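Local structure of glutathione s-transferase III (Zea mays, 1AW9) at residues 112-117 against 128-132. The protein probably conjugates reduced glutathione to hydrophobic electrophiles, herbicides among them, as a phi-family glutathione transferase of maize. Residues are numbered along the deposited sequence; the frame is centred on the assembly and turned at random.
Sequences PLVFQL and DAAVV
Gln116 meets Asp128, Val131 and Val132 where two helices of the all-helical C-terminal domain of the glutathione transferase fold pack together: 112-117 lies near the end of helix 92-122, and 128-132 holds the N-cap and first turn of helix 129-152. One hydrogen bond crosses, from the backbone N of Asp128 to Gln116 OE1, 2.8 Å long and fairly straight at 159°. The donor sits above the carbonyl plane, 41° out of it, and Arg120 NH1 also bonds to OE1, so this oxygen serves two donors. A bend at chi2 (-69°) carries the Gln116 amide over to the start of the second helix. There its plane stands almost perpendicular to the carboxylate of Asp128, the two side chains running side by side.

Asp128 is the N-cap of helix 129-152. Its OD1 receives Val131 N at 3.3 Å from above the carboxylate plane, and more weakly Ala130 N. The other oxygen, OD2, forms a salt bridge with Lys134 of a second subunit, so the helix start also takes part in the assembly.

The remaining contacts are apolar. Val131 CG1 presses against Gln116 CG at 3.7 Å, the two side chains crossing at about a right angle, and touches Pro112 CB more loosely. Val132 spreads its methyls: CG1 approaches Leu113 CD2, while CG2 lies against Gln116 CB and Leu117 CD2. Replacing Gln116 by an alanine would probably leave Asp128 N without its acceptor and open a gap beside Val131. At the Leu113 side, CD2 also rests on the backbone, 3.5 Å from Val132 O.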
loop_
_atom_site.group_PDB
_atom_site.type_symbol
_atom_site.label_atom_id
_atom_site.label_comp_id
_atom_site.label_asym_id
_atom_site.label_seq_id
_atom_site.Cartn_x
_atom_site.Cartn_y
_atom_site.Cartn_z
ATOM N N PRO A 112 -0.744 11.956 10.038
ATOM C CA PRO A 112 -0.771 10.487 10.129
ATOM C C PRO A 112 -0.263 10.014 11.477
ATOM O O PRO A 112 -0.755 9.032 12.004
ATOM C CB PRO A 112 0.193 10.062 9.036
ATOM C CG PRO A 112 0.004 11.100 8.003
ATOM C CD PRO A 112 -0.105 12.385 8.778
ATOM N N LEU A 113 0.731 10.712 12.021
ATOM C CA LEU A 113 1.317 10.349 13.302
ATOM C C LEU A 113 0.310 10.521 14.443
ATOM O O LEU A 113 0.221 9.684 15.337
ATOM C CB LEU A 113 2.584 11.174 13.567
ATOM C CG LEU A 113 3.795 10.856 12.684
ATOM C CD1 LEU A 113 4.950 11.743 13.066
ATOM C CD2 LEU A 113 4.211 9.418 12.825
ATOM N N VAL A 114 -0.442 11.616 14.416
ATOM C CA VAL A 114 -1.452 11.885 15.449
ATOM C C VAL A 114 -2.580 10.891 15.296
ATOM O O VAL A 114 -3.091 10.364 16.278
ATOM C CB VAL A 114 -1.994 13.324 15.342
ATOM C CG1 VAL A 114 -3.271 13.458 16.124
ATOM C CG2 VAL A 114 -0.925 14.295 15.849
ATOM N N PHE A 115 -2.897 10.557 14.058
ATOM C CA PHE A 115 -3.939 9.608 13.796
ATOM C C PHE A 115 -3.642 8.178 14.260
ATOM O O PHE A 115 -4.505 7.509 14.828
ATOM C CB PHE A 115 -4.283 9.561 12.332
ATOM C CG PHE A 115 -5.183 8.450 12.026
ATOM C CD1 PHE A 115 -6.485 8.468 12.511
ATOM C CD2 PHE A 115 -4.698 7.299 11.411
ATOM C CE1 PHE A 115 -7.295 7.361 12.405
ATOM C CE2 PHE A 115 -5.501 6.183 11.297
ATOM C CZ PHE A 115 -6.807 6.213 11.801
ATOM N N GLN A 116 -2.473 7.661 13.910
ATOM C CA GLN A 116 -2.093 6.314 14.304
ATOM C C GLN A 116 -1.794 6.163 15.807
ATOM O O GLN A 116 -2.122 5.144 16.412
ATOM C CB GLN A 116 -0.857 5.876 13.518
ATOM C CG GLN A 116 -1.054 5.745 12.059
ATOM C CD GLN A 116 -1.928 4.598 11.729
ATOM O OE1 GLN A 116 -1.970 3.610 12.459
ATOM N NE2 GLN A 116 -2.646 4.700 10.641
ATOM N N LEU A 117 -1.150 7.163 16.398
ATOM C CA LEU A 117 -0.743 7.070 17.792
ATOM C C LEU A 117 -1.747 7.552 18.834
ATOM O O LEU A 117 -1.638 7.165 19.994
ATOM C CB LEU A 117 0.610 7.791 17.994
ATOM C CG LEU A 117 1.781 7.358 17.109
ATOM C CD1 LEU A 117 2.916 8.377 17.151
ATOM C CD2 LEU A 117 2.256 5.999 17.557
ATOM N N ASP A 128 -0.218 1.573 13.088
ATOM C CA ASP A 128 0.405 0.883 11.981
ATOM C C ASP A 128 1.893 1.284 11.972
ATOM O O ASP A 128 2.236 2.394 11.601
ATOM C CB ASP A 128 -0.254 1.288 10.688
ATOM C CG ASP A 128 0.269 0.495 9.497
ATOM O OD1 ASP A 128 1.494 0.353 9.331
ATOM O OD2 ASP A 128 -0.549 0.006 8.699
ATOM N N ALA A 129 2.779 0.349 12.300
ATOM C CA ALA A 129 4.207 0.623 12.349
ATOM C C ALA A 129 4.767 1.187 11.068
ATOM O O ALA A 129 5.650 2.016 11.101
ATOM C CB ALA A 129 4.967 -0.617 12.726
ATOM N N ALA A 130 4.275 0.720 9.937
ATOM C CA ALA A 130 4.792 1.185 8.672
ATOM C C ALA A 130 4.475 2.653 8.424
ATOM O O ALA A 130 5.265 3.367 7.814
ATOM C CB ALA A 130 4.219 0.356 7.557
ATOM N N VAL A 131 3.274 3.063 8.828
ATOM C CA VAL A 131 2.797 4.435 8.660
ATOM C C VAL A 131 3.529 5.362 9.615
ATOM O O VAL A 131 3.959 6.443 9.237
ATOM C CB VAL A 131 1.309 4.519 8.942
ATOM C CG1 VAL A 131 0.854 5.965 8.929
ATOM C CG2 VAL A 131 0.527 3.694 7.904
ATOM N N VAL A 132 3.697 4.915 10.851
ATOM C CA VAL A 132 4.416 5.706 11.836
ATOM C C VAL A 132 5.868 5.913 11.377
ATOM O O VAL A 132 6.343 7.048 11.364
ATOM C CB VAL A 132 4.374 5.034 13.217
ATOM C CG1 VAL A 132 5.381 5.696 14.190
ATOM C CG2 VAL A 132 2.954 5.081 13.772
#